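Local structure of putative short-chain dehydrogenase/reductase (5JY1) at residues A[17-23]-A[40-45]; A[28-32]-A[54-58]; A[94-98]-A[126-131]. The protein binds NAD and is probably an oxidoreductase of the short-chain dehydrogenase/reductase family, perhaps a 3-oxoacyl-[acyl-carrier-protein] reductase. All blocks are in the same frame, centred on the assembly; numbering follows the deposited sequence.

Contact 1: residues A[17-23]-A[40-45]. With NAD (nicotinamide-adenine-dinucleotide), chain E.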
loop_
_atom_site.group_PDB
_atom_site.type_symbol
_atom_site.label_atom_id
_atom_site.label_comp_id
_atom_site.label_asym_id
_atom_site.label_seq_id
_atom_site.Cartn_x
_atom_site.Cartn_y
_atom_site.Cartn_z
ATOM N N ALA A 17 23.246 -1.357 21.202
ATOM C CA ALA A 17 22.183 -2.049 20.484
ATOM C C ALA A 17 21.862 -3.372 21.165
ATOM O O ALA A 17 22.751 -4.047 21.683
ATOM C CB ALA A 17 22.568 -2.306 19.008
ATOM N N LEU A 18 20.585 -3.740 21.165
ATOM C CA LEU A 18 20.151 -5.056 21.611
ATOM C C LEU A 18 19.413 -5.732 20.463
ATOM O O LEU A 18 18.439 -5.181 19.936
ATOM C CB LEU A 18 19.266 -4.957 22.866
ATOM C CG LEU A 18 18.796 -6.255 23.530
ATOM C CD1 LEU A 18 18.468 -5.994 24.985
ATOM C CD2 LEU A 18 17.551 -6.837 22.821
ATOM N N VAL A 19 19.869 -6.928 20.091
ATOM C CA VAL A 19 19.313 -7.691 18.977
ATOM C C VAL A 19 18.808 -9.025 19.521
ATOM O O VAL A 19 19.601 -9.835 20.018
ATOM C CB VAL A 19 20.362 -7.915 17.876
ATOM C CG1 VAL A 19 19.761 -8.667 16.702
ATOM C CG2 VAL A 19 20.975 -6.578 17.432
ATOM N N THR A 20 17.498 -9.260 19.429
ATOM C CA THR A 20 16.963 -10.534 19.891
ATOM C C THR A 20 17.195 -11.612 18.841
ATOM O O THR A 20 17.217 -11.346 17.639
ATOM C CB THR A 20 15.467 -10.439 20.234
ATOM O OG1 THR A 20 14.681 -10.267 19.049
ATOM C CG2 THR A 20 15.200 -9.291 21.190
ATOM N N GLY A 21 17.395 -12.838 19.314
ATOM C CA GLY A 21 17.666 -13.944 18.411
ATOM C C GLY A 21 18.940 -13.786 17.613
ATOM O O GLY A 21 19.017 -14.273 16.483
ATOM N N ALA A 22 19.949 -13.127 18.176
ATOM C CA ALA A 22 21.162 -12.778 17.447
ATOM C C ALA A 22 22.187 -13.902 17.396
ATOM O O ALA A 22 23.317 -13.658 16.958
ATOM C CB ALA A 22 21.799 -11.533 18.066
ATOM N N GLY A 23 21.834 -15.118 17.827
ATOM C CA GLY A 23 22.761 -16.229 17.716
ATOM C C GLY A 23 22.896 -16.801 16.319
ATOM O O GLY A 23 23.905 -17.448 16.024
ATOM N N ALA A 40 28.053 -1.185 20.645
ATOM C CA ALA A 40 28.144 -2.277 21.601
ATOM C C ALA A 40 26.863 -3.084 21.468
ATOM O O ALA A 40 25.765 -2.518 21.547
ATOM C CB ALA A 40 28.313 -1.747 23.024
ATOM N N VAL A 41 26.986 -4.383 21.226
ATOM C CA VAL A 41 25.834 -5.186 20.828
ATOM C C VAL A 41 25.530 -6.213 21.909
ATOM O O VAL A 41 26.359 -7.086 22.195
ATOM C CB VAL A 41 26.058 -5.874 19.477
ATOM C CG1 VAL A 41 24.764 -6.522 19.025
ATOM C CG2 VAL A 41 26.551 -4.853 18.431
ATOM N N ILE A 42 24.323 -6.134 22.467
ATOM C CA ILE A 42 23.814 -7.175 23.356
ATOM C C ILE A 42 23.208 -8.293 22.518
ATOM O O ILE A 42 22.298 -8.066 21.710
ATOM C CB ILE A 42 22.784 -6.611 24.341
ATOM C CG1 ILE A 42 23.438 -5.587 25.265
ATOM C CG2 ILE A 42 22.174 -7.753 25.168
ATOM C CD1 ILE A 42 24.474 -6.196 26.204
ATOM N N ILE A 43 23.708 -9.508 22.718
ATOM C CA ILE A 43 23.247 -10.682 21.979
ATOM C C ILE A 43 22.171 -11.306 22.858
ATOM O O ILE A 43 22.458 -12.088 23.765
ATOM C CB ILE A 43 24.391 -11.654 21.679
ATOM C CG1 ILE A 43 25.552 -10.940 20.968
ATOM C CG2 ILE A 43 23.900 -12.838 20.842
ATOM C CD1 ILE A 43 25.153 -10.199 19.693
ATOM N N ALA A 44 20.918 -10.917 22.617
ATOM C CA ALA A 44 19.803 -11.341 23.468
ATOM C C ALA A 44 19.196 -12.605 22.873
ATOM O O ALA A 44 18.219 -12.564 22.125
ATOM C CB ALA A 44 18.782 -10.218 23.609
ATOM N N GLU A 45 19.771 -13.751 23.242
ATOM C CA GLU A 45 19.569 -15.020 22.554
ATOM C C GLU A 45 19.284 -16.124 23.570
ATOM O O GLU A 45 19.878 -16.147 24.651
ATOM C CB GLU A 45 20.826 -15.344 21.706
ATOM C CG GLU A 45 20.910 -16.746 21.143
ATOM C CD GLU A 45 19.786 -17.067 20.186
ATOM O OE1 GLU A 45 19.592 -16.312 19.202
ATOM O OE2 GLU A 45 19.090 -18.074 20.428
HETATM P PA NAD E . 16.404 -18.035 12.405
HETATM O O1A NAD E . 15.478 -19.191 12.634
HETATM O O2A NAD E . 17.583 -18.368 11.503
HETATM O O5B NAD E . 16.965 -17.423 13.855
HETATM C C5B NAD E . 16.029 -17.281 14.865
HETATM C C4B NAD E . 16.796 -16.879 16.190
HETATM O O4B NAD E . 15.923 -16.629 17.106
HETATM C C3B NAD E . 17.608 -18.126 16.685
HETATM O O3B NAD E . 18.908 -17.747 17.019
HETATM C C2B NAD E . 16.824 -18.583 17.891
HETATM O O2B NAD E . 17.691 -19.386 18.832
HETATM C C1B NAD E . 16.422 -17.436 18.405
HETATM N N9A NAD E . 15.293 -17.625 19.297
HETATM C C8A NAD E . 14.286 -18.484 19.121
HETATM N N7A NAD E . 13.465 -18.363 20.145
HETATM C C5A NAD E . 13.962 -17.429 20.960
HETATM C C6A NAD E . 13.488 -16.932 22.176
HETATM N N6A NAD E . 12.330 -17.178 23.024
HETATM N N1A NAD E . 14.166 -15.992 22.806
HETATM C C2A NAD E . 15.334 -15.512 22.261
HETATM N N3A NAD E . 15.806 -15.993 21.086
HETATM C C4A NAD E . 15.091 -16.966 20.436
HETATM O O3 NAD E . 15.515 -16.803 11.758
HETATM P PN NAD E . 15.838 -15.888 10.446
HETATM O O1N NAD E . 15.546 -16.698 9.192
HETATM O O2N NAD E . 17.288 -15.371 10.395
HETATM O O5D NAD E . 14.760 -14.631 10.487
HETATM C C5D NAD E . 14.972 -13.575 11.422
HETATM C C4D NAD E . 13.796 -12.546 11.338
HETATM O O4D NAD E . 13.549 -12.230 10.069
HETATM C C3D NAD E . 12.520 -13.211 11.867
HETATM O O3D NAD E . 11.748 -12.324 12.524
HETATM C C2D NAD E . 11.815 -13.684 10.573
HETATM O O2D NAD E . 10.375 -13.875 10.894
HETATM C C1D NAD E . 12.048 -12.704 9.726
HETATM N N1N NAD E . 12.009 -13.135 8.338
HETATM C C2N NAD E . 13.052 -13.815 7.789
HETATM C C3N NAD E . 13.013 -14.232 6.456
HETATM C C7N NAD E . 14.163 -14.992 5.838
HETATM O O7N NAD E . 14.201 -15.189 4.633
HETATM N N7N NAD E . 15.205 -15.487 6.648
HETATM C C4N NAD E . 11.907 -13.951 5.695
HETATM C C5N NAD E . 10.873 -13.271 6.233
HETATM C C6N NAD E . 10.921 -12.851 7.571
#
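Glu45 turns its CG away from its own backbone N (chi1 168°) and then bends at chi2 (62°), which swings the carboxylate back toward the loop 21-23. There OE1 accepts the N-H of Gly23 at 2.9 Å, on the anti side of the carboxylate and somewhat out of its plane. The same oxygen takes a hydrogen bond from the adenosine ribose hydroxyl O3B of NAD at 2.7 Å, while Glu45 OE2 accepts one from O2B, modelled at 2.5 Å, so short that its exact length is doubtful; Asn47 N also binds OE2 and helps fix the group's rotation. Glycine suits position 21: its phi is positive and, with no side chain, it lets ribose O4B come close.

Behind this site, strands 17-20 and 40-45 run parallel. Ile42 is bonded through both its N-H, to Ala17 O (2.7 Å), and its O, from Val19 N (3.1 Å), and the ladder finishes with Gly21 N on Ala44 O. Leu18 CD2 packs on Ala44 CB at 3.7 Å on one face of the sheet; on the other, Val19 CG2 meets Val41 CG1, and beyond the strand end Ala22 CB rests against Ile43 CG2 at 3.7 Å. Small and branched apolar residues fill these buried positions. A glycine-rich turn after the first strand and an acidic residue near the C-terminal end of the second, holding both ribose hydroxyls, are the hallmark of an NAD-binding Rossmann fold.

Contact 2: residues A[28-32]-A[54-58]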
loop_
_atom_site.group_PDB
_atom_site.type_symbol
_atom_site.label_atom_id
_atom_site.label_comp_id
_atom_site.label_asym_id
_atom_site.label_seq_id
_atom_site.Cartn_x
_atom_site.Cartn_y
_atom_site.Cartn_z
ATOM N N ARG A 28 22.098 -12.676 13.688
ATOM C CA ARG A 28 23.554 -12.744 13.755
ATOM C C ARG A 28 24.194 -11.804 12.742
ATOM O O ARG A 28 25.184 -11.125 13.047
ATOM C CB ARG A 28 24.019 -14.178 13.510
ATOM C CG ARG A 28 25.520 -14.307 13.275
ATOM C CD ARG A 28 25.915 -15.758 13.084
ATOM N NE ARG A 28 27.349 -15.910 12.845
ATOM C CZ ARG A 28 27.921 -15.805 11.649
ATOM N NH1 ARG A 28 27.184 -15.539 10.578
ATOM N NH2 ARG A 28 29.233 -15.958 11.523
ATOM N N GLY A 29 23.653 -11.765 11.525
ATOM C CA GLY A 29 24.204 -10.875 10.518
ATOM C C GLY A 29 24.049 -9.419 10.902
ATOM O O GLY A 29 24.967 -8.616 10.711
ATOM N N VAL A 30 22.891 -9.061 11.464
ATOM C CA VAL A 30 22.678 -7.695 11.936
ATOM C C VAL A 30 23.630 -7.371 13.085
ATOM O O VAL A 30 24.250 -6.301 13.118
ATOM C CB VAL A 30 21.204 -7.494 12.341
ATOM C CG1 VAL A 30 21.016 -6.141 13.012
ATOM C CG2 VAL A 30 20.294 -7.618 11.118
ATOM N N ALA A 31 23.755 -8.287 14.053
ATOM C CA ALA A 31 24.631 -8.032 15.192
ATOM C C ALA A 31 26.072 -7.805 14.748
ATOM O O ALA A 31 26.740 -6.892 15.242
ATOM C CB ALA A 31 24.556 -9.195 16.187
ATOM N N ARG A 32 26.572 -8.634 13.828
ATOM C CA ARG A 32 27.937 -8.459 13.339
ATOM C C ARG A 32 28.090 -7.151 12.570
ATOM O O ARG A 32 29.120 -6.472 12.694
ATOM C CB ARG A 32 28.338 -9.658 12.476
ATOM C CG ARG A 32 28.652 -10.919 13.281
ATOM C CD ARG A 32 28.668 -12.158 12.404
ATOM N NE ARG A 32 29.615 -12.021 11.301
ATOM C CZ ARG A 32 30.835 -12.547 11.284
ATOM N NH1 ARG A 32 31.269 -13.270 12.308
ATOM N NH2 ARG A 32 31.620 -12.355 10.234
ATOM N N VAL A 54 28.492 -15.690 18.825
ATOM C CA VAL A 54 28.395 -14.410 18.128
ATOM C C VAL A 54 29.039 -13.296 18.946
ATOM O O VAL A 54 29.707 -12.415 18.389
ATOM C CB VAL A 54 26.928 -14.093 17.790
ATOM C CG1 VAL A 54 26.812 -12.723 17.139
ATOM C CG2 VAL A 54 26.364 -15.160 16.876
ATOM N N GLU A 55 28.840 -13.302 20.270
ATOM C CA GLU A 55 29.556 -12.363 21.133
ATOM C C GLU A 55 31.057 -12.420 20.868
ATOM O O GLU A 55 31.711 -11.390 20.672
ATOM C CB GLU A 55 29.258 -12.673 22.605
ATOM C CG GLU A 55 30.163 -11.950 23.601
ATOM C CD GLU A 55 30.219 -12.640 24.964
ATOM O OE1 GLU A 55 29.452 -12.258 25.875
ATOM O OE2 GLU A 55 31.031 -13.575 25.125
ATOM N N GLN A 56 31.615 -13.630 20.832
ATOM C CA GLN A 56 33.049 -13.778 20.617
ATOM C C GLN A 56 33.455 -13.383 19.203
ATOM O O GLN A 56 34.548 -12.837 19.008
ATOM C CB GLN A 56 33.472 -15.215 20.921
ATOM C CG GLN A 56 33.294 -15.608 22.387
ATOM C CD GLN A 56 34.241 -14.850 23.306
ATOM O OE1 GLN A 56 35.460 -14.889 23.129
ATOM N NE2 GLN A 56 33.683 -14.144 24.282
ATOM N N GLU A 57 32.603 -13.651 18.207
ATOM C CA GLU A 57 32.903 -13.222 16.842
ATOM C C GLU A 57 33.049 -11.708 16.766
ATOM O O GLU A 57 33.993 -11.191 16.156
ATOM C CB GLU A 57 31.808 -13.697 15.879
ATOM C CG GLU A 57 31.905 -15.168 15.506
ATOM C CD GLU A 57 30.694 -15.666 14.729
ATOM O OE1 GLU A 57 29.859 -14.840 14.304
ATOM O OE2 GLU A 57 30.575 -16.898 14.551
ATOM N N ILE A 58 32.118 -10.980 17.383
ATOM C CA ILE A 58 32.165 -9.522 17.345
ATOM C C ILE A 58 33.416 -9.011 18.045
ATOM O O ILE A 58 34.075 -8.081 17.566
ATOM C CB ILE A 58 30.882 -8.933 17.960
ATOM C CG1 ILE A 58 29.684 -9.198 17.037
ATOM C CG2 ILE A 58 31.060 -7.449 18.245
ATOM C CD1 ILE A 58 28.331 -8.978 17.688
#
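Ala31 and Ile58 meet on the buried side of this helix pair, where Ile58 CD1 lies 4.1 Å from Ala31 CB and still nearer, at 3.6 Å, to Ala31 O. Val54 continues the seam: its CG1 approaches the same alanine methyl, and its CG2 packs at 3.8 Å against CG of Arg28. Alanine suits the middle of the seam because it leaves room for the branched side chains opposite, which span the 10.3 Å between the segment axes.

The outer side, partly exposed, is looser and polar. Here Glu57 reaches across, extended beyond CG, between two arginines one helical turn apart. Arg32, bent at chi3 (56°), brings NH1 to 2.9 Å from Glu57 OE1, which it meets from above the carboxylate plane. Arg28 is extended from CG to NE; its NH2 forms a salt bridge to Glu57 OE1 at 3.1 Å, but the hydrogen bonds of NH2 and NE are all weak. The Arg28 guanidinium stands 89° from the carboxylate plane, with Arg32 CD over one of the guanidinium faces. Shared between two positive groups, Glu57 is probably kept ionised, while Arg32 NE makes a salt bridge to Glu228, its strongest partner.

Helices 25-36 and 48-60 thus lie side by side on one face of the sheet, with Ala31, Val54 and Ile58 all resting on Ile43 of strand 40-45 and Ile58 also touching Ser65 of strand 64-69.

Contact 3: residues A[94-98]-A[126-131]. With NAD (nicotinamide-adenine-dinucleotide), chain E.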
loop_
_atom_site.group_PDB
_atom_site.type_symbol
_atom_site.label_atom_id
_atom_site.label_comp_id
_atom_site.label_asym_id
_atom_site.label_seq_id
_atom_site.Cartn_x
_atom_site.Cartn_y
_atom_site.Cartn_z
ATOM N N ILE A 94 19.385 1.387 20.490
ATOM C CA ILE A 94 18.912 0.685 19.298
ATOM C C ILE A 94 18.343 -0.663 19.716
ATOM O O ILE A 94 19.030 -1.447 20.381
ATOM C CB ILE A 94 20.058 0.466 18.289
ATOM C CG1 ILE A 94 20.676 1.792 17.835
ATOM C CG2 ILE A 94 19.593 -0.411 17.112
ATOM C CD1 ILE A 94 22.132 1.642 17.393
ATOM N N LEU A 95 17.112 -0.960 19.299
ATOM C CA LEU A 95 16.485 -2.253 19.566
ATOM C C LEU A 95 16.102 -2.918 18.249
ATOM O O LEU A 95 15.443 -2.293 17.412
ATOM C CB LEU A 95 15.243 -2.094 20.445
ATOM C CG LEU A 95 14.376 -3.341 20.640
ATOM C CD1 LEU A 95 15.093 -4.395 21.480
ATOM C CD2 LEU A 95 13.040 -2.959 21.290
ATOM N N VAL A 96 16.515 -4.175 18.068
ATOM C CA VAL A 96 16.162 -4.962 16.887
ATOM C C VAL A 96 15.404 -6.198 17.352
ATOM O O VAL A 96 15.957 -7.034 18.079
ATOM C CB VAL A 96 17.404 -5.360 16.071
ATOM C CG1 VAL A 96 16.995 -6.186 14.845
ATOM C CG2 VAL A 96 18.179 -4.127 15.660
ATOM N N ASN A 97 14.141 -6.317 16.931
ATOM C CA ASN A 97 13.255 -7.402 17.363
ATOM C C ASN A 97 13.227 -8.449 16.258
ATOM O O ASN A 97 12.455 -8.352 15.303
ATOM C CB ASN A 97 11.866 -6.864 17.696
ATOM C CG ASN A 97 11.881 -5.976 18.926
ATOM O OD1 ASN A 97 12.350 -6.386 19.990
ATOM N ND2 ASN A 97 11.400 -4.750 18.786
ATOM N N ASN A 98 14.071 -9.460 16.400
ATOM C CA ASN A 98 14.362 -10.378 15.314
ATOM C C ASN A 98 14.015 -11.832 15.617
ATOM O O ASN A 98 13.785 -12.597 14.674
ATOM C CB ASN A 98 15.851 -10.243 14.935
ATOM C CG ASN A 98 16.365 -11.391 14.118
ATOM O OD1 ASN A 98 16.326 -11.359 12.885
ATOM N ND2 ASN A 98 16.892 -12.407 14.795
ATOM N N ALA A 126 6.635 -10.511 22.210
ATOM C CA ALA A 126 8.062 -10.250 22.390
ATOM C C ALA A 126 8.432 -8.845 21.935
ATOM O O ALA A 126 9.207 -8.151 22.605
ATOM C CB ALA A 126 8.879 -11.283 21.623
ATOM N N THR A 127 7.916 -8.424 20.773
ATOM C CA THR A 127 8.193 -7.085 20.264
ATOM C C THR A 127 7.580 -6.020 21.163
ATOM O O THR A 127 8.237 -5.035 21.516
ATOM C CB THR A 127 7.661 -6.966 18.831
ATOM O OG1 THR A 127 8.393 -7.854 17.981
ATOM C CG2 THR A 127 7.796 -5.554 18.307
ATOM N N TRP A 128 6.314 -6.208 21.544
ATOM C CA TRP A 128 5.627 -5.305 22.465
ATOM C C TRP A 128 6.403 -5.110 23.766
ATOM O O TRP A 128 6.631 -3.974 24.199
ATOM C CB TRP A 128 4.230 -5.877 22.741
ATOM C CG TRP A 128 3.373 -5.265 23.844
ATOM C CD1 TRP A 128 3.331 -5.645 25.154
ATOM C CD2 TRP A 128 2.362 -4.257 23.689
ATOM N NE1 TRP A 128 2.384 -4.910 25.833
ATOM C CE2 TRP A 128 1.774 -4.052 24.951
ATOM C CE3 TRP A 128 1.892 -3.515 22.599
ATOM C CZ2 TRP A 128 0.754 -3.123 25.159
ATOM C CZ3 TRP A 128 0.889 -2.590 22.809
ATOM C CH2 TRP A 128 0.330 -2.399 24.072
ATOM N N TRP A 129 6.804 -6.212 24.411
ATOM C CA TRP A 129 7.508 -6.109 25.688
ATOM C C TRP A 129 8.856 -5.422 25.519
ATOM O O TRP A 129 9.247 -4.587 26.343
ATOM C CB TRP A 129 7.710 -7.500 26.288
ATOM C CG TRP A 129 6.477 -8.124 26.847
ATOM C CD1 TRP A 129 5.459 -7.491 27.499
ATOM C CD2 TRP A 129 6.129 -9.512 26.802
ATOM N NE1 TRP A 129 4.494 -8.409 27.872
ATOM C CE2 TRP A 129 4.884 -9.654 27.452
ATOM C CE3 TRP A 129 6.747 -10.648 26.267
ATOM C CZ2 TRP A 129 4.249 -10.886 27.588
ATOM C CZ3 TRP A 129 6.112 -11.877 26.407
ATOM C CH2 TRP A 129 4.876 -11.983 27.062
ATOM N N ALA A 130 9.588 -5.771 24.462
ATOM C CA ALA A 130 10.914 -5.191 24.294
ATOM C C ALA A 130 10.828 -3.713 23.945
ATOM O O ALA A 130 11.620 -2.910 24.450
ATOM C CB ALA A 130 11.689 -5.962 23.228
ATOM N N MET A 131 9.873 -3.330 23.086
ATOM C CA MET A 131 9.698 -1.912 22.760
ATOM C C MET A 131 9.395 -1.086 24.000
ATOM O O MET A 131 9.983 -0.019 24.206
ATOM C CB MET A 131 8.579 -1.741 21.734
ATOM C CG MET A 131 8.973 -2.238 20.370
ATOM S SD MET A 131 7.623 -2.171 19.173
ATOM C CE MET A 131 7.216 -0.449 19.206
HETATM P PA NAD E . 16.404 -18.035 12.405
HETATM O O1A NAD E . 15.478 -19.191 12.634
HETATM O O2A NAD E . 17.583 -18.368 11.503
HETATM O O5B NAD E . 16.965 -17.423 13.855
HETATM C C5B NAD E . 16.029 -17.281 14.865
HETATM C C4B NAD E . 16.796 -16.879 16.190
HETATM O O4B NAD E . 15.923 -16.629 17.106
HETATM C C3B NAD E . 17.608 -18.126 16.685
HETATM O O3B NAD E . 18.908 -17.747 17.019
HETATM C C2B NAD E . 16.824 -18.583 17.891
HETATM O O2B NAD E . 17.691 -19.386 18.832
HETATM C C1B NAD E . 16.422 -17.436 18.405
HETATM N N9A NAD E . 15.293 -17.625 19.297
HETATM C C8A NAD E . 14.286 -18.484 19.121
HETATM N N7A NAD E . 13.465 -18.363 20.145
HETATM C C5A NAD E . 13.962 -17.429 20.960
HETATM C C6A NAD E . 13.488 -16.932 22.176
HETATM N N6A NAD E . 12.330 -17.178 23.024
HETATM N N1A NAD E . 14.166 -15.992 22.806
HETATM C C2A NAD E . 15.334 -15.512 22.261
HETATM N N3A NAD E . 15.806 -15.993 21.086
HETATM C C4A NAD E . 15.091 -16.966 20.436
HETATM O O3 NAD E . 15.515 -16.803 11.758
HETATM P PN NAD E . 15.838 -15.888 10.446
HETATM O O1N NAD E . 15.546 -16.698 9.192
HETATM O O2N NAD E . 17.288 -15.371 10.395
HETATM O O5D NAD E . 14.760 -14.631 10.487
HETATM C C5D NAD E . 14.972 -13.575 11.422
HETATM C C4D NAD E . 13.796 -12.546 11.338
HETATM O O4D NAD E . 13.549 -12.230 10.069
HETATM C C3D NAD E . 12.520 -13.211 11.867
HETATM O O3D NAD E . 11.748 -12.324 12.524
HETATM C C2D NAD E . 11.815 -13.684 10.573
HETATM O O2D NAD E . 10.375 -13.875 10.894
HETATM C C1D NAD E . 12.048 -12.704 9.726
HETATM N N1N NAD E . 12.009 -13.135 8.338
HETATM C C2N NAD E . 13.052 -13.815 7.789
HETATM C C3N NAD E . 13.013 -14.232 6.456
HETATM C C7N NAD E . 14.163 -14.992 5.838
HETATM O O7N NAD E . 14.201 -15.189 4.633
HETATM N N7N NAD E . 15.205 -15.487 6.648
HETATM C C4N NAD E . 11.907 -13.951 5.695
HETATM C C5N NAD E . 10.873 -13.271 6.233
HETATM C C6N NAD E . 10.921 -12.851 7.571
HETATM O O HOH W 1 9.610 -7.617 15.298
HETATM O O HOH W 2 11.792 -8.680 21.267
#
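Asn97 reaches from segment 94-98 toward Thr127 and Ala130 of helix 113-141, and each atom of its side chain finds a different neighbour. CB lies 3.6 Å from Thr127 OG1, a packing contact; the hydroxyl itself is bonded to Ser123 O one turn earlier in the helix. CG stands beside the backbone N and anti to the carbonyl carbon (chi1 -67°), which carries the amide over the helix surface and puts CG close to Thr127 CA. At the tip the two ends of the amide part company. OD1 packs at 3.3 Å against the methyl of Ala130 and accepts a hydrogen bond from a water at 2.7 Å; that water also reaches Ala126 O, weakly. ND2 lies between Thr127 CG2 and Met131 CG, and donates to Asn148 OD1 of the adjoining strand.

Two residues back, Leu95 makes the apolar half of the contact: its CD2 meets the CB of Ala130 at 3.8 Å and passes close to the carbonyl oxygen of the same residue. Alanine at 130 lets both strand side chains come near the helix. A second water donates to Asn97 O (2.9 Å) and to Thr127 OG1 (3.0 Å). The next residue, Asn98, offers the carbonyl that binds NAD, accepting a hydrogen bond from O3D of the nicotinamide ribose at 3.0 Å.

No direct hydrogen bond joins the two segments, then; two waters bridge their polar atoms. The buried amide of Asn97 has a partner at each end, water at OD1 and Asn148 at ND2, and this pairing fixes its rotation.

How the contacts relate
From the N terminus, strand 16-20 leads through the glycine turn into helix 25-36 and back to strand 40-45, so contact 1 closes a beta-alpha-beta crossover. Contact 2 opens inside that unit and closes beyond it, on helix 48-60; the two therefore cross, and they touch where Val54 meets the turn at Ala22 and Gly23. Contact 3 follows in series, closing the excursion from strand 94-97 to helix 113-141. It joins contact 1 through the sheet, strands 16-20 and 94-97 being neighbours, and through Thr20 OG1 bonded to Asn98 N. Contacts 1 and 3 both touch NAD, at its two different riboses, whereas contact 2 pairs helices packed against the sheet.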